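Local coordinates for protein alkylhalidase CmlS (Streptomyces venezuelae, PDB 3I3L) that is a flavin-dependent halogenase of chloramphenicol biosynthesis, carrying its FAD on a covalent flavin-aspartate bond and probably acting as an oxidoreductase, at residues L504-Y515 / Q553-L563. Numbering follows the deposited sequence.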
loop_
_atom_site.group_PDB
_atom_site.type_symbol
_atom_site.label_atom_id
_atom_site.label_comp_id
_atom_site.label_asym_id
_atom_site.label_seq_id
_atom_site.Cartn_x
_atom_site.Cartn_y
_atom_site.Cartn_z
ATOM N N LEU A 504 2.653 5.400 23.463
ATOM C CA LEU A 504 3.731 4.855 24.255
ATOM C C LEU A 504 5.079 4.945 23.544
ATOM O O LEU A 504 5.211 4.583 22.370
ATOM C CB LEU A 504 3.419 3.412 24.670
ATOM C CG LEU A 504 2.848 3.252 26.068
ATOM C CD1 LEU A 504 2.065 1.970 26.164
ATOM C CD2 LEU A 504 3.980 3.305 27.061
ATOM N N ALA A 505 6.075 5.416 24.291
ATOM C CA ALA A 505 7.453 5.465 23.828
ATOM C C ALA A 505 8.442 5.219 24.977
ATOM O O ALA A 505 8.070 5.263 26.141
ATOM C CB ALA A 505 7.723 6.845 23.203
ATOM N N ASN A 506 9.702 4.991 24.643
ATOM C CA ASN A 506 10.755 5.092 25.651
ATOM C C ASN A 506 11.432 6.495 25.651
ATOM O O ASN A 506 11.058 7.386 24.875
ATOM C CB ASN A 506 11.776 3.962 25.484
ATOM C CG ASN A 506 12.556 4.064 24.193
ATOM O OD1 ASN A 506 13.308 3.158 23.830
ATOM N ND2 ASN A 506 12.360 5.148 23.482
ATOM N N GLY A 507 12.421 6.709 26.507
ATOM C CA GLY A 507 13.061 8.020 26.550
ATOM C C GLY A 507 13.769 8.369 25.246
ATOM O O GLY A 507 13.996 9.536 24.929
ATOM N N GLU A 508 14.111 7.332 24.497
ATOM C CA GLU A 508 14.937 7.452 23.324
ATOM C C GLU A 508 14.026 7.364 22.093
ATOM O O GLU A 508 14.377 6.807 21.036
ATOM C CB GLU A 508 16.018 6.359 23.360
ATOM C CG GLU A 508 16.971 6.484 24.588
ATOM C CD GLU A 508 16.370 5.976 25.932
ATOM O OE1 GLU A 508 15.480 5.092 25.893
ATOM O OE2 GLU A 508 16.788 6.444 27.033
ATOM N N GLY A 509 12.817 7.894 22.269
ATOM C CA GLY A 509 11.938 8.166 21.166
ATOM C C GLY A 509 11.296 6.986 20.458
ATOM O O GLY A 509 10.312 7.208 19.747
ATOM N N LEU A 510 11.832 5.756 20.607
ATOM C CA LEU A 510 11.163 4.533 20.064
ATOM C C LEU A 510 9.720 4.504 20.508
ATOM O O LEU A 510 9.412 4.787 21.675
ATOM C CB LEU A 510 11.793 3.248 20.561
ATOM C CG LEU A 510 12.644 2.360 19.677
ATOM C CD1 LEU A 510 12.889 1.035 20.408
ATOM C CD2 LEU A 510 12.012 2.143 18.317
ATOM N N ASP A 511 8.829 4.169 19.584
ATOM C CA ASP A 511 7.432 4.187 19.937
ATOM C C ASP A 511 6.625 3.091 19.276
ATOM O O ASP A 511 7.137 2.296 18.475
ATOM C CB ASP A 511 6.823 5.567 19.659
ATOM C CG ASP A 511 6.842 5.943 18.157
ATOM O OD1 ASP A 511 6.568 7.142 17.890
ATOM O OD2 ASP A 511 7.143 5.091 17.265
ATOM N N MET A 512 5.365 3.061 19.670
ATOM C CA MET A 512 4.346 2.194 19.090
ATOM C C MET A 512 3.180 3.132 18.943
ATOM O O MET A 512 2.498 3.456 19.925
ATOM C CB MET A 512 4.003 1.010 20.021
ATOM C CG MET A 512 2.977 -0.036 19.441
ATOM S SD MET A 512 1.310 0.333 19.891
ATOM C CE MET A 512 1.215 0.003 21.636
ATOM N N ALA A 513 2.988 3.599 17.719
ATOM C CA ALA A 513 2.049 4.690 17.439
ATOM C C ALA A 513 0.617 4.230 17.146
ATOM O O ALA A 513 -0.293 5.048 17.116
ATOM C CB ALA A 513 2.564 5.557 16.276
ATOM N N GLN A 514 0.424 2.916 16.975
ATOM C CA GLN A 514 -0.883 2.361 16.572
ATOM C C GLN A 514 -1.981 2.417 17.631
ATOM O O GLN A 514 -3.137 2.191 17.288
ATOM C CB GLN A 514 -0.735 0.932 16.043
ATOM C CG GLN A 514 0.327 0.776 14.958
ATOM C CD GLN A 514 1.747 0.641 15.504
ATOM O OE1 GLN A 514 2.000 0.914 16.669
ATOM N NE2 GLN A 514 2.681 0.228 14.648
ATOM N N TYR A 515 -1.639 2.708 18.896
ATOM C CA TYR A 515 -2.632 2.783 19.979
ATOM C C TYR A 515 -2.466 3.998 20.899
ATOM O O TYR A 515 -1.373 4.339 21.273
ATOM C CB TYR A 515 -2.697 1.474 20.793
ATOM C CG TYR A 515 -3.105 0.294 19.962
ATOM C CD1 TYR A 515 -4.455 0.040 19.690
ATOM C CD2 TYR A 515 -2.143 -0.524 19.366
ATOM C CE1 TYR A 515 -4.847 -1.035 18.852
ATOM C CE2 TYR A 515 -2.513 -1.593 18.536
ATOM C CZ TYR A 515 -3.860 -1.837 18.279
ATOM O OH TYR A 515 -4.194 -2.900 17.484
ATOM N N GLN A 553 -3.082 -7.276 20.955
ATOM C CA GLN A 553 -2.570 -6.479 19.839
ATOM C C GLN A 553 -1.526 -5.514 20.405
ATOM O O GLN A 553 -0.476 -5.312 19.824
ATOM C CB GLN A 553 -3.716 -5.706 19.159
ATOM C CG GLN A 553 -4.734 -6.555 18.398
ATOM C CD GLN A 553 -5.705 -7.327 19.324
ATOM O OE1 GLN A 553 -5.570 -7.350 20.572
ATOM N NE2 GLN A 553 -6.683 -7.980 18.703
ATOM N N ILE A 554 -1.825 -4.962 21.569
ATOM C CA ILE A 554 -0.948 -4.011 22.217
ATOM C C ILE A 554 0.425 -4.642 22.513
ATOM O O ILE A 554 1.450 -4.074 22.168
ATOM C CB ILE A 554 -1.615 -3.399 23.468
ATOM C CG1 ILE A 554 -2.736 -2.450 23.041
ATOM C CG2 ILE A 554 -0.614 -2.629 24.306
ATOM C CD1 ILE A 554 -3.512 -1.840 24.168
ATOM N N VAL A 555 0.458 -5.849 23.079
ATOM C CA VAL A 555 1.749 -6.420 23.363
ATOM C C VAL A 555 2.461 -6.905 22.109
ATOM O O VAL A 555 3.692 -6.802 22.024
ATOM C CB VAL A 555 1.829 -7.466 24.594
ATOM C CG1 VAL A 555 0.556 -7.540 25.423
ATOM C CG2 VAL A 555 2.302 -8.784 24.131
ATOM N N VAL A 556 1.721 -7.430 21.137
ATOM C CA VAL A 556 2.383 -7.823 19.877
ATOM C C VAL A 556 3.031 -6.608 19.181
ATOM O O VAL A 556 4.168 -6.669 18.674
ATOM C CB VAL A 556 1.435 -8.614 18.901
ATOM C CG1 VAL A 556 2.069 -8.778 17.538
ATOM C CG2 VAL A 556 1.103 -10.005 19.478
ATOM N N ARG A 557 2.300 -5.512 19.144
ATOM C CA ARG A 557 2.849 -4.315 18.516
ATOM C C ARG A 557 4.072 -3.798 19.275
ATOM O O ARG A 557 5.051 -3.429 18.662
ATOM C CB ARG A 557 1.791 -3.217 18.355
ATOM C CG ARG A 557 0.873 -3.414 17.135
ATOM C CD ARG A 557 1.718 -3.802 15.912
ATOM N NE ARG A 557 0.927 -4.274 14.765
ATOM C CZ ARG A 557 0.568 -5.543 14.528
ATOM N NH1 ARG A 557 -0.127 -5.831 13.436
ATOM N NH2 ARG A 557 0.888 -6.524 15.362
ATOM N N LEU A 558 4.029 -3.827 20.602
ATOM C CA LEU A 558 5.207 -3.410 21.408
ATOM C C LEU A 558 6.395 -4.318 21.181
ATOM O O LEU A 558 7.551 -3.874 21.236
ATOM C CB LEU A 558 4.876 -3.282 22.901
ATOM C CG LEU A 558 4.029 -2.061 23.237
ATOM C CD1 LEU A 558 3.245 -2.268 24.560
ATOM C CD2 LEU A 558 4.874 -0.758 23.237
ATOM N N MET A 559 6.126 -5.584 20.923
ATOM C CA MET A 559 7.194 -6.503 20.643
ATOM C C MET A 559 7.798 -6.140 19.274
ATOM O O MET A 559 9.010 -5.980 19.184
ATOM C CB MET A 559 6.748 -7.981 20.745
ATOM C CG MET A 559 6.512 -8.449 22.228
ATOM S SD MET A 559 5.883 -10.095 22.528
ATOM C CE MET A 559 7.267 -11.033 22.194
ATOM N N GLU A 560 6.950 -6.013 18.237
ATOM C CA GLU A 560 7.409 -5.640 16.879
ATOM C C GLU A 560 8.124 -4.269 16.853
ATOM O O GLU A 560 9.041 -4.069 16.072
ATOM C CB GLU A 560 6.264 -5.610 15.861
ATOM C CG GLU A 560 5.828 -6.963 15.370
ATOM C CD GLU A 560 4.352 -7.009 14.930
ATOM O OE1 GLU A 560 3.618 -5.992 15.082
ATOM O OE2 GLU A 560 3.917 -8.085 14.439
ATOM N N ALA A 561 7.697 -3.356 17.724
ATOM C CA ALA A 561 8.328 -2.044 17.849
ATOM C C ALA A 561 9.679 -2.117 18.542
ATOM O O ALA A 561 10.381 -1.113 18.587
ATOM C CB ALA A 561 7.436 -1.103 18.587
ATOM N N GLY A 562 10.043 -3.287 19.076
ATOM C CA GLY A 562 11.291 -3.451 19.817
ATOM C C GLY A 562 11.277 -2.814 21.204
ATOM O O GLY A 562 12.306 -2.745 21.859
ATOM N N LEU A 563 10.112 -2.368 21.658
ATOM C CA LEU A 563 9.941 -1.892 23.018
ATOM C C LEU A 563 9.814 -2.994 24.096
ATOM O O LEU A 563 10.238 -2.771 25.205
ATOM C CB LEU A 563 8.766 -0.903 23.112
ATOM C CG LEU A 563 8.991 0.460 22.467
ATOM C CD1 LEU A 563 7.706 1.124 22.051
ATOM C CD2 LEU A 563 9.810 1.379 23.386
#
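Met-512, on the short outer strand of a hairpin, comes closest to Ala-561, just past the end of helix 551-560, their CA atoms 5.9 Å apart; no hydrogen bond joins segments 504-515 and 553-563. Ala-561, with only a methyl, admits this approach: its CB lies 3.4 Å from Asp-511 O. The hairpin turns through a type I beta turn, Asn-506 to Gly-509.

With CG opposite the backbone N (chi1 -176°), the Met-512 side chain crosses those of Arg-557 and Leu-558 at about a right angle: CG meets Arg-557 CB at 3.6 Å, and CE reaches Leu-558 CG at 3.8 Å. A flexible, unbranched thioether suits this winding path. The two methyls of Leu-563 both rest on the hairpin, CD1 against Asp-511 C (3.6 Å) and CD2 against both Asn-506 N and Leu-510 O. Ile-554 CG1 lies over one face of the Tyr-515 ring, 4.1 Å from Tyr-515 CG, while Arg-557 CG borders its edge. The Tyr-515 OH reaches past Ile-554 to Gln-553 CB, 3.3 Å away. Replacing this tyrosine by an alanine would probably leave Ile-554 CG1 and Gln-553 CB without the ring and hydroxyl that cover them, and take one neighbour from Arg-557 CG. Beyond these carbons the Arg-557 guanidinium forms a salt bridge with Glu-560, NH2 to OE1 2.8 Å, whereas Asp-511 turns from the helix to Arg-361 and Lys-486.

Gly-562, at positive phi, ends the helix in a Schellman motif. The result is a beta-hairpin and the loop after it, packed along helix 551-560 and its Schellman end within the CmlS C-terminal domain, away from the flavin.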